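Local atomic coordinates of enoyl-CoA hydratase (Mycobacterium avium subsp. paratuberculosis, PDB entry 4LK5), a protein that probably catalyses the reversible addition of water to the double bond of 2-enoyl-CoA thioesters. Residues I50-P53 and N57-T60; A70-A75 and I118-R123; A150-L155 and K241-I246; A190-L195 and L206-V211. All coordinates share one frame; numbering follows the deposited sequence.

Contact 1: I50-P53 and N57-T60; sequences INRP and NSLT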
loop_
_atom_site.group_PDB
_atom_site.type_symbol
_atom_site.label_atom_id
_atom_site.label_comp_id
_atom_site.label_asym_id
_atom_site.label_seq_id
_atom_site.Cartn_x
_atom_site.Cartn_y
_atom_site.Cartn_z
ATOM N N ILE C 50 -22.248 14.561 13.618
ATOM C CA ILE C 50 -23.474 14.364 12.842
ATOM C C ILE C 50 -24.515 13.897 13.857
ATOM O O ILE C 50 -24.158 13.182 14.803
ATOM C CB ILE C 50 -23.293 13.319 11.712
ATOM C CG1 ILE C 50 -22.135 13.702 10.781
ATOM C CG2 ILE C 50 -24.557 13.179 10.878
ATOM C CD1 ILE C 50 -21.745 12.629 9.771
ATOM N N ASN C 51 -25.780 14.314 13.671
ATOM C CA ASN C 51 -26.831 14.118 14.678
ATOM C C ASN C 51 -28.172 13.714 14.077
ATOM O O ASN C 51 -29.221 14.254 14.400
ATOM C CB ASN C 51 -26.986 15.393 15.514
ATOM C CG ASN C 51 -27.424 15.110 16.941
ATOM O OD1 ASN C 51 -28.092 14.104 17.223
ATOM N ND2 ASN C 51 -27.022 15.990 17.860
ATOM N N ARG C 52 -28.133 12.735 13.203
ATOM C CA ARG C 52 -29.325 12.201 12.623
ATOM C C ARG C 52 -29.443 10.732 13.040
ATOM O O ARG C 52 -29.560 9.834 12.196
ATOM C CB ARG C 52 -29.258 12.440 11.119
ATOM C CG ARG C 52 -29.293 13.947 10.797
ATOM C CD ARG C 52 -28.881 14.315 9.369
ATOM N NE ARG C 52 -29.384 13.411 8.335
ATOM C CZ ARG C 52 -30.649 13.352 7.913
ATOM N NH1 ARG C 52 -31.580 14.138 8.440
ATOM N NH2 ARG C 52 -30.994 12.491 6.957
ATOM N N PRO C 53 -29.426 10.491 14.366
ATOM C CA PRO C 53 -29.323 9.134 14.901
ATOM C C PRO C 53 -30.373 8.213 14.311
ATOM O O PRO C 53 -30.047 7.126 13.840
ATOM C CB PRO C 53 -29.538 9.320 16.409
ATOM C CG PRO C 53 -30.151 10.667 16.585
ATOM C CD PRO C 53 -29.647 11.486 15.434
ATOM N N ASN C 57 -27.008 8.475 11.270
ATOM C CA ASN C 57 -26.259 9.624 10.792
ATOM C C ASN C 57 -26.123 9.699 9.241
ATOM O O ASN C 57 -25.033 9.975 8.740
ATOM C CB ASN C 57 -24.913 9.675 11.507
ATOM C CG ASN C 57 -25.060 9.714 13.027
ATOM O OD1 ASN C 57 -24.412 8.959 13.750
ATOM N ND2 ASN C 57 -25.896 10.620 13.515
ATOM N N SER C 58 -27.233 9.455 8.517
ATOM C CA SER C 58 -27.369 9.692 7.033
ATOM C C SER C 58 -26.873 11.076 6.676
ATOM O O SER C 58 -26.804 11.913 7.529
ATOM C CB SER C 58 -28.844 9.663 6.544
ATOM O OG SER C 58 -29.395 8.373 6.465
ATOM N N LEU C 59 -26.579 11.327 5.407
ATOM C CA LEU C 59 -26.062 12.630 5.008
ATOM C C LEU C 59 -26.930 13.283 3.938
ATOM O O LEU C 59 -27.122 12.724 2.866
ATOM C CB LEU C 59 -24.614 12.473 4.522
ATOM C CG LEU C 59 -23.543 12.150 5.562
ATOM C CD1 LEU C 59 -22.135 12.090 4.967
ATOM C CD2 LEU C 59 -23.573 13.194 6.640
ATOM N N THR C 60 -27.480 14.452 4.251
ATOM C CA THR C 60 -28.200 15.259 3.280
ATOM C C THR C 60 -27.218 16.264 2.774
ATOM O O THR C 60 -26.135 16.427 3.350
ATOM C CB THR C 60 -29.287 16.105 3.935
ATOM O OG1 THR C 60 -28.664 17.049 4.828
ATOM C CG2 THR C 60 -30.278 15.244 4.682
#
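Arg52 holds the returning arm of this loop with both its backbone and its side chain. Two hydrogen bonds cross the contact. Asn57 N donates to Arg52 O at 3.0 Å and closes the turn; this carbonyl also receives a weak bond from the hydroxyl of Ser55. Further along, Arg52 NE donates to Ser58 O at 3.1 Å, fairly straight at 156°. The acceptor lies in the guanidinium plane, yet the donor stands well above the plane of the Ser58 carbonyl, about 60° out of it. A bend at chi3 (40°) turns the end of the arginine back onto the 57-60 arm.

Van der Waals contacts complete the grip. Thr60 CG2 covers one face of the guanidinium, off toward its rim and 3.6 Å from NH2, while Ser58 CB touches the same nitrogen. On the inner side, Ile50 CG2 rests on Asn57 CB at 3.6 Å. The other branch of the isoleucine reaches Leu59, where CD1 meets CD2 at 3.7 Å and the two chains cross nearly at right angles.

The surroundings tie this loop to the one after strand 82-87: Asn57 O accepts from the Ser93 hydroxyl, and Leu59 shares a backbone bond with Gly97. In crotonase relatives that neighbouring loop supplies part of the oxyanion hole. The chemistry implies a loop shaped mainly by backbone carbonyls, with one arginine reaching from one arm to the other, its charge met here by a neutral carbonyl and not by a carboxylate, and with an apolar inner side that faces the core.

Contact 2: A70-A75 and I118-R123; sequences AMEYAA and INRLVR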
loop_
_atom_site.group_PDB
_atom_site.type_symbol
_atom_site.label_atom_id
_atom_site.label_comp_id
_atom_site.label_asym_id
_atom_site.label_seq_id
_atom_site.Cartn_x
_atom_site.Cartn_y
_atom_site.Cartn_z
ATOM N N ALA C 70 -17.355 23.834 7.901
ATOM C CA ALA C 70 -16.658 23.642 9.163
ATOM C C ALA C 70 -15.173 23.200 9.002
ATOM O O ALA C 70 -14.266 23.705 9.721
ATOM C CB ALA C 70 -17.429 22.615 9.990
HETATM N N MSE C 71 -14.901 22.267 8.082
HETATM C CA MSE C 71 -13.502 21.860 7.888
HETATM C C MSE C 71 -12.720 23.023 7.298
HETATM O O MSE C 71 -11.615 23.326 7.741
HETATM C CB MSE C 71 -13.355 20.616 7.025
HETATM C CG MSE C 71 -14.009 19.418 7.669
HETATM SE SE MSE C 71 -13.074 18.968 9.332
HETATM C CE MSE C 71 -14.511 17.867 10.048
ATOM N N GLU C 72 -13.290 23.719 6.318
ATOM C CA GLU C 72 -12.606 24.912 5.800
ATOM C C GLU C 72 -12.393 25.980 6.898
ATOM O O GLU C 72 -11.271 26.486 7.057
ATOM C CB GLU C 72 -13.337 25.492 4.600
ATOM C CG GLU C 72 -13.244 24.609 3.366
ATOM C CD GLU C 72 -13.946 25.233 2.182
ATOM O OE1 GLU C 72 -14.880 26.031 2.410
ATOM O OE2 GLU C 72 -13.576 24.924 1.032
ATOM N N TYR C 73 -13.436 26.279 7.682
ATOM C CA TYR C 73 -13.299 27.238 8.791
ATOM C C TYR C 73 -12.134 26.897 9.730
ATOM O O TYR C 73 -11.363 27.764 10.136
ATOM C CB TYR C 73 -14.580 27.318 9.628
ATOM C CG TYR C 73 -14.368 28.199 10.806
ATOM C CD1 TYR C 73 -14.189 29.584 10.627
ATOM C CD2 TYR C 73 -14.266 27.671 12.091
ATOM C CE1 TYR C 73 -13.946 30.417 11.703
ATOM C CE2 TYR C 73 -14.037 28.497 13.183
ATOM C CZ TYR C 73 -13.871 29.867 12.985
ATOM O OH TYR C 73 -13.625 30.697 14.063
ATOM N N ALA C 74 -12.016 25.620 10.059
ATOM C CA ALA C 74 -11.032 25.157 11.013
ATOM C C ALA C 74 -9.578 25.293 10.551
ATOM O O ALA C 74 -8.662 25.210 11.379
ATOM C CB ALA C 74 -11.334 23.718 11.369
ATOM N N ALA C 75 -9.356 25.474 9.247
ATOM C CA ALA C 75 -8.005 25.706 8.733
ATOM C C ALA C 75 -7.524 27.115 9.025
ATOM O O ALA C 75 -6.319 27.329 9.123
ATOM C CB ALA C 75 -7.942 25.445 7.236
ATOM N N ILE C 118 -19.263 16.643 -1.464
ATOM C CA ILE C 118 -18.491 15.526 -0.929
ATOM C C ILE C 118 -17.032 15.854 -1.200
ATOM O O ILE C 118 -16.175 15.762 -0.305
ATOM C CB ILE C 118 -18.730 14.206 -1.659
ATOM C CG1 ILE C 118 -20.170 13.719 -1.574
ATOM C CG2 ILE C 118 -17.799 13.129 -1.113
ATOM C CD1 ILE C 118 -20.706 13.600 -0.189
ATOM N N ASN C 119 -16.759 16.231 -2.452
ATOM C CA ASN C 119 -15.391 16.492 -2.877
ATOM C C ASN C 119 -14.814 17.646 -2.072
ATOM O O ASN C 119 -13.714 17.540 -1.554
ATOM C CB ASN C 119 -15.311 16.708 -4.402
ATOM C CG ASN C 119 -15.583 15.419 -5.195
ATOM O OD1 ASN C 119 -15.782 14.342 -4.620
ATOM N ND2 ASN C 119 -15.589 15.519 -6.512
ATOM N N ARG C 120 -15.575 18.723 -1.925
ATOM C CA ARG C 120 -15.149 19.848 -1.100
ATOM C C ARG C 120 -14.789 19.371 0.284
ATOM O O ARG C 120 -13.761 19.727 0.813
ATOM C CB ARG C 120 -16.263 20.897 -0.945
ATOM C CG ARG C 120 -16.080 22.202 -1.689
ATOM C CD ARG C 120 -17.288 23.134 -1.475
ATOM N NE ARG C 120 -17.027 23.929 -0.296
ATOM C CZ ARG C 120 -17.827 24.105 0.752
ATOM N NH1 ARG C 120 -19.083 23.608 0.828
ATOM N NH2 ARG C 120 -17.332 24.850 1.735
ATOM N N LEU C 121 -15.669 18.594 0.886
ATOM C CA LEU C 121 -15.440 18.106 2.242
ATOM C C LEU C 121 -14.098 17.361 2.311
ATOM O O LEU C 121 -13.199 17.741 3.079
ATOM C CB LEU C 121 -16.593 17.211 2.683
ATOM C CG LEU C 121 -16.417 16.257 3.870
ATOM C CD1 LEU C 121 -15.591 16.844 4.980
ATOM C CD2 LEU C 121 -17.798 15.882 4.378
ATOM N N VAL C 122 -13.965 16.351 1.457
ATOM C CA VAL C 122 -12.778 15.519 1.423
ATOM C C VAL C 122 -11.498 16.329 1.238
ATOM O O VAL C 122 -10.521 16.145 1.995
ATOM C CB VAL C 122 -12.946 14.389 0.376
ATOM C CG1 VAL C 122 -11.633 13.811 0.011
ATOM C CG2 VAL C 122 -13.829 13.300 0.949
ATOM N N ARG C 123 -11.500 17.259 0.295
ATOM C CA ARG C 123 -10.332 18.150 0.137
ATOM C C ARG C 123 -10.080 18.970 1.361
ATOM O O ARG C 123 -8.939 19.308 1.627
ATOM C CB ARG C 123 -10.500 19.166 -0.988
ATOM C CG ARG C 123 -10.534 18.539 -2.357
ATOM C CD ARG C 123 -10.297 19.528 -3.463
ATOM N NE ARG C 123 -10.736 18.899 -4.701
ATOM C CZ ARG C 123 -11.940 19.044 -5.266
ATOM N NH1 ARG C 123 -12.866 19.832 -4.752
ATOM N NH2 ARG C 123 -12.209 18.394 -6.397
#
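Met71 and Leu121 have the nearest CA atoms where segments 70-75 and 118-123 pass each other, 7.1 Å apart. On the buried side of this seam the contact is thin and apolar: CG of the selenomethionine Met71 meets Leu121 CD1 at 4.0 Å, the two side chains crossing at a slant. With Leu121 CG anti to its own nitrogen (chi1 162°), the leucine swings back toward helix 61-76 although its CB points the other way. Met71 also packs on Ala124 and Ile125, and on Val48 of strand 45-50.

Toward the outer side a salt bridge spans the groove. Arg120 NH2 donates to Glu72 OE1 at 2.8 Å with an angle of 151° at the hydrogen. The oxygen sits in the guanidinium plane, whereas the nitrogen comes in above the carboxylate plane; the two flat groups are turned 67° apart, so this is a single-pronged pairing and not a two-toothed one. A bend at chi3 brings the arginine head across to the glutamate. NH2 is shared with Asp69, its stronger partner, and NH1 goes to Glu117 in its own helix, so the one cation is shared among three carboxylates, which probably balance its charge and limit its rotation.

The seam, apolar inward and charged along its outer rim, joins two helices packed together in the alpha/beta crotonase fold, with Met71 also touching strand 45-50 of the central sheet.

Contact 3: A150-L155 and K241-I246; sequences ACDVVL and KTKLAI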
loop_
_atom_site.group_PDB
_atom_site.type_symbol
_atom_site.label_atom_id
_atom_site.label_comp_id
_atom_site.label_asym_id
_atom_site.label_seq_id
_atom_site.Cartn_x
_atom_site.Cartn_y
_atom_site.Cartn_z
ATOM N N ALA C 150 -10.246 9.693 4.887
ATOM C CA ALA C 150 -9.555 10.916 4.541
ATOM C C ALA C 150 -8.896 11.475 5.743
ATOM O O ALA C 150 -8.011 12.309 5.612
ATOM C CB ALA C 150 -10.525 11.944 3.984
ATOM N N CYS C 151 -9.332 11.046 6.922
ATOM C CA CYS C 151 -8.757 11.583 8.149
ATOM C C CYS C 151 -7.317 11.068 8.358
ATOM O O CYS C 151 -6.793 10.294 7.545
ATOM C CB CYS C 151 -9.686 11.279 9.308
ATOM S SG CYS C 151 -11.306 12.089 9.076
ATOM N N ASP C 152 -6.677 11.524 9.427
ATOM C CA ASP C 152 -5.267 11.200 9.722
ATOM C C ASP C 152 -5.132 10.061 10.721
ATOM O O ASP C 152 -4.180 9.262 10.713
ATOM C CB ASP C 152 -4.615 12.439 10.303
ATOM C CG ASP C 152 -4.732 13.633 9.367
ATOM O OD1 ASP C 152 -4.405 13.492 8.153
ATOM O OD2 ASP C 152 -5.186 14.693 9.829
ATOM N N VAL C 153 -6.103 10.005 11.599
ATOM C CA VAL C 153 -6.120 9.032 12.643
ATOM C C VAL C 153 -7.529 8.478 12.646
ATOM O O VAL C 153 -8.487 9.245 12.602
ATOM C CB VAL C 153 -5.785 9.729 13.986
ATOM C CG1 VAL C 153 -6.085 8.816 15.156
ATOM C CG2 VAL C 153 -4.333 10.142 13.987
ATOM N N VAL C 154 -7.653 7.160 12.662
ATOM C CA VAL C 154 -8.961 6.541 12.754
ATOM C C VAL C 154 -9.025 5.614 13.961
ATOM O O VAL C 154 -8.365 4.595 14.002
ATOM C CB VAL C 154 -9.309 5.807 11.454
ATOM C CG1 VAL C 154 -10.743 5.299 11.460
ATOM C CG2 VAL C 154 -9.101 6.735 10.287
ATOM N N LEU C 155 -9.829 6.004 14.951
ATOM C CA LEU C 155 -10.050 5.224 16.167
ATOM C C LEU C 155 -11.395 4.520 16.052
ATOM O O LEU C 155 -12.408 5.144 15.822
ATOM C CB LEU C 155 -10.067 6.152 17.368
ATOM C CG LEU C 155 -8.746 6.655 18.002
ATOM C CD1 LEU C 155 -7.520 6.482 17.150
ATOM C CD2 LEU C 155 -8.877 8.089 18.440
ATOM N N LYS C 241 2.983 20.037 9.559
ATOM C CA LYS C 241 3.890 19.716 8.510
ATOM C C LYS C 241 4.031 18.211 8.261
ATOM O O LYS C 241 4.149 17.741 7.119
ATOM C CB LYS C 241 5.229 20.320 8.844
ATOM C CG LYS C 241 5.252 21.820 8.675
ATOM C CD LYS C 241 6.704 22.279 8.686
ATOM C CE LYS C 241 6.835 23.758 8.990
ATOM N NZ LYS C 241 6.347 24.603 7.884
ATOM N N THR C 242 4.013 17.458 9.348
ATOM C CA THR C 242 4.055 16.011 9.269
ATOM C C THR C 242 2.877 15.489 8.456
ATOM O O THR C 242 3.068 14.712 7.527
ATOM C CB THR C 242 4.066 15.396 10.664
ATOM O OG1 THR C 242 5.233 15.849 11.349
ATOM C CG2 THR C 242 4.145 13.911 10.574
ATOM N N LYS C 243 1.678 15.931 8.828
ATOM C CA LYS C 243 0.441 15.614 8.144
ATOM C C LYS C 243 0.489 15.879 6.642
ATOM O O LYS C 243 0.111 15.014 5.831
ATOM C CB LYS C 243 -0.680 16.468 8.718
ATOM C CG LYS C 243 -2.070 15.967 8.435
ATOM C CD LYS C 243 -2.892 16.872 7.549
ATOM C CE LYS C 243 -4.359 16.600 7.883
ATOM N NZ LYS C 243 -5.316 17.150 6.918
ATOM N N LEU C 244 0.958 17.066 6.283
ATOM C CA LEU C 244 0.869 17.519 4.943
ATOM C C LEU C 244 1.891 16.802 4.090
ATOM O O LEU C 244 1.638 16.485 2.948
ATOM C CB LEU C 244 1.034 19.045 4.889
ATOM C CG LEU C 244 -0.173 19.819 5.514
ATOM C CD1 LEU C 244 0.049 21.330 5.588
ATOM C CD2 LEU C 244 -1.469 19.569 4.780
ATOM N N ALA C 245 3.058 16.559 4.656
ATOM C CA ALA C 245 4.094 15.817 3.970
ATOM C C ALA C 245 3.661 14.374 3.626
ATOM O O ALA C 245 3.949 13.879 2.543
ATOM C CB ALA C 245 5.342 15.782 4.823
ATOM N N ILE C 246 2.996 13.700 4.546
ATOM C CA ILE C 246 2.594 12.335 4.281
ATOM C C ILE C 246 1.461 12.358 3.263
ATOM O O ILE C 246 1.450 11.536 2.322
ATOM C CB ILE C 246 2.176 11.612 5.558
ATOM C CG1 ILE C 246 3.240 11.859 6.619
ATOM C CG2 ILE C 246 2.033 10.130 5.332
ATOM C CD1 ILE C 246 3.173 10.958 7.820
HETATM O O HOH W 1 -5.878 14.050 5.915
#
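Asp152 and Lys243 meet inside the protein, the lysine chain running across the carboxylate at about a right angle. Their ion pair is a loose one: Lys243 NZ lies 3.8 Å from Asp152 OD2, and since that oxygen is modelled too close to Lys243 CE, its exact place is doubtful. The lysine methylenes, not its ammonium, lie nearest the carboxylate: Lys243 CG is 3.4 Å from Asp152 OD1. Lys243 CG stands anti to the backbone nitrogen (chi1 -162°), and a bend at chi2 then lays the chain over the acid.

A water fills in where the pair is long. It stands 2.7 Å from Asp152 OD1 and 2.8 Å from Ala150 O, and accepts a weak bond from Lys243 NZ at 3.3 Å. More acceptors surround it than it has protons, so its bonds are probably shared among them.

The next shell adds partners for both groups. Val132 N, at the start of the neighbouring strand, donates to Asp152 OD2 and is the stronger partner of this acid, as far as the uncertain place of OD2 allows. Lys243 NZ also reaches weakly to the carbonyls of Ala126, in the last turn of helix 113-127, and of Leu128 just beyond it. Arg187 of the second subunit bonds to Cys151 O and makes a long ion pair with Asp152 OD1.

Helix 236-250 is thereby joined to the head of strand 153-157 beside a subunit boundary, a place in keeping with the trimeric assembly of crotonase-family enzymes.

Contact 4: A190-L195 and L206-V211; sequences AMQMAL and LAWGLV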
loop_
_atom_site.group_PDB
_atom_site.type_symbol
_atom_site.label_atom_id
_atom_site.label_comp_id
_atom_site.label_asym_id
_atom_site.label_seq_id
_atom_site.Cartn_x
_atom_site.Cartn_y
_atom_site.Cartn_z
ATOM N N ALA C 190 -8.669 -2.968 -1.764
ATOM C CA ALA C 190 -9.583 -1.893 -2.117
ATOM C C ALA C 190 -10.680 -2.450 -3.023
ATOM O O ALA C 190 -11.866 -2.227 -2.809
ATOM C CB ALA C 190 -8.860 -0.796 -2.824
HETATM N N MSE C 191 -10.227 -3.210 -4.006
HETATM C CA MSE C 191 -11.045 -3.767 -5.055
HETATM C C MSE C 191 -12.026 -4.749 -4.443
HETATM O O MSE C 191 -13.174 -4.811 -4.816
HETATM C CB MSE C 191 -10.022 -4.342 -6.019
HETATM C CG MSE C 191 -10.614 -4.675 -7.372
HETATM SE SE MSE C 191 -11.037 -3.088 -8.453
HETATM C CE MSE C 191 -9.283 -2.816 -9.291
ATOM N N GLN C 192 -11.606 -5.469 -3.430
ATOM C CA GLN C 192 -12.492 -6.374 -2.736
ATOM C C GLN C 192 -13.597 -5.620 -2.007
ATOM O O GLN C 192 -14.767 -6.006 -2.069
ATOM C CB GLN C 192 -11.656 -7.125 -1.711
ATOM C CG GLN C 192 -12.375 -8.049 -0.762
ATOM C CD GLN C 192 -11.401 -8.719 0.184
ATOM O OE1 GLN C 192 -10.204 -8.861 -0.099
ATOM N NE2 GLN C 192 -11.906 -9.135 1.315
HETATM N N MSE C 193 -13.225 -4.567 -1.282
HETATM C CA MSE C 193 -14.197 -3.845 -0.521
HETATM C C MSE C 193 -15.179 -3.232 -1.450
HETATM O O MSE C 193 -16.358 -3.151 -1.143
HETATM C CB MSE C 193 -13.563 -2.730 0.279
HETATM C CG MSE C 193 -12.881 -3.317 1.514
HETATM SE SE MSE C 193 -12.180 -1.836 2.646
HETATM C CE MSE C 193 -13.906 -1.242 3.412
ATOM N N ALA C 194 -14.698 -2.785 -2.600
ATOM C CA ALA C 194 -15.519 -2.036 -3.541
ATOM C C ALA C 194 -16.409 -2.944 -4.383
ATOM O O ALA C 194 -17.561 -2.624 -4.609
ATOM C CB ALA C 194 -14.621 -1.210 -4.456
ATOM N N LEU C 195 -15.857 -4.057 -4.879
ATOM C CA LEU C 195 -16.614 -4.943 -5.758
ATOM C C LEU C 195 -17.412 -6.006 -5.009
ATOM O O LEU C 195 -18.418 -6.507 -5.532
ATOM C CB LEU C 195 -15.716 -5.643 -6.787
ATOM C CG LEU C 195 -15.027 -4.811 -7.873
ATOM C CD1 LEU C 195 -14.295 -5.766 -8.810
ATOM C CD2 LEU C 195 -15.976 -3.926 -8.664
ATOM N N LEU C 206 -8.076 -3.194 11.563
ATOM C CA LEU C 206 -6.759 -2.930 12.155
ATOM C C LEU C 206 -5.665 -3.775 11.475
ATOM O O LEU C 206 -4.627 -3.258 11.100
ATOM C CB LEU C 206 -6.780 -3.222 13.658
ATOM C CG LEU C 206 -5.550 -2.827 14.529
ATOM C CD1 LEU C 206 -5.200 -1.356 14.408
ATOM C CD2 LEU C 206 -5.791 -3.185 15.994
ATOM N N ALA C 207 -5.926 -5.068 11.298
ATOM C CA ALA C 207 -4.949 -5.989 10.723
ATOM C C ALA C 207 -4.588 -5.581 9.319
ATOM O O ALA C 207 -3.443 -5.717 8.912
ATOM C CB ALA C 207 -5.496 -7.414 10.720
ATOM N N TRP C 208 -5.579 -5.097 8.571
ATOM C CA TRP C 208 -5.385 -4.639 7.191
ATOM C C TRP C 208 -4.580 -3.342 7.043
ATOM O O TRP C 208 -4.149 -3.015 5.943
ATOM C CB TRP C 208 -6.747 -4.385 6.549
ATOM C CG TRP C 208 -7.461 -5.618 6.043
ATOM C CD1 TRP C 208 -7.234 -6.928 6.408
ATOM C CD2 TRP C 208 -8.551 -5.644 5.113
ATOM N NE1 TRP C 208 -8.089 -7.757 5.734
ATOM C CE2 TRP C 208 -8.921 -7.004 4.946
ATOM C CE3 TRP C 208 -9.246 -4.650 4.398
ATOM C CZ2 TRP C 208 -9.955 -7.398 4.080
ATOM C CZ3 TRP C 208 -10.256 -5.025 3.553
ATOM C CH2 TRP C 208 -10.600 -6.400 3.383
ATOM N N GLY C 209 -4.427 -2.585 8.123
ATOM C CA GLY C 209 -3.887 -1.215 8.060
ATOM C C GLY C 209 -4.903 -0.130 7.745
ATOM O O GLY C 209 -4.530 0.958 7.318
ATOM N N LEU C 210 -6.188 -0.402 7.954
ATOM C CA LEU C 210 -7.228 0.554 7.581
ATOM C C LEU C 210 -7.510 1.548 8.683
ATOM O O LEU C 210 -8.042 2.616 8.397
ATOM C CB LEU C 210 -8.553 -0.154 7.239
ATOM C CG LEU C 210 -9.700 0.647 6.606
ATOM C CD1 LEU C 210 -9.306 1.093 5.222
ATOM C CD2 LEU C 210 -10.986 -0.165 6.488
ATOM N N VAL C 211 -7.210 1.192 9.944
ATOM C CA VAL C 211 -7.440 2.110 11.074
ATOM C C VAL C 211 -6.301 2.116 12.064
ATOM O O VAL C 211 -5.463 1.226 12.096
ATOM C CB VAL C 211 -8.739 1.816 11.854
ATOM C CG1 VAL C 211 -9.927 1.764 10.898
ATOM C CG2 VAL C 211 -8.639 0.520 12.636
#
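Trp208 points the edge of its six-membered ring at Met193, a Met-aromatic contact just ahead of the Schellman motif that ends helix 202-208. This is the tight part. CG of the selenomethionine lies in the ring plane, 3.7 Å from Trp208 CZ3, and SE follows at the edge, 5.2 Å from the ring centroid and 80° off its normal. Met193 and Trp208 run alongside each other, pointing opposite ways. Val185 of helix 177-185 and Leu200 pack on the tryptophan as well, and Arg189 makes a cation-pi contact with it.

The looser side belongs to Gln192, which is partly exposed. Its extended chain brings CD to 4.0 Å from Trp208 CH2, the amide standing steeply against the indole, and the residue also packs on Thr212 of the third subunit.

After the tryptophan the chain turns sharply. Gly209 takes a positive phi, readily open to glycine, and Gly209 N bonds back to Leu206 O at 3.1 Å. That reversal presents Leu210 to the same selenomethionine, Leu210 CD2 standing 4.4 Å from Met193 SE.

In the fold
Contacts 3 and 4 are buried, whereas contacts 1 and 2 are partly open. Contact 1 leads straight into helix 61-76, the helix contact 2 pairs with 113-127. The C-terminal end of helix 113-127 and the residue after it offer carbonyls, weakly bonded, to contact 3. Contacts 3 and 4 touch directly, Val154 O against Val211 CB at 3.5 Å, and both reach the second subunit. Chemistry varies with place: backbone carbonyls gripped by a backbone N-H and an arginine in the loop, a direct salt bridge on the outer rim, a water-assisted long ion pair inside, and mainly apolar and aromatic-edge packing between helix 187-195 and the end of helix 202-208 with the turn after it.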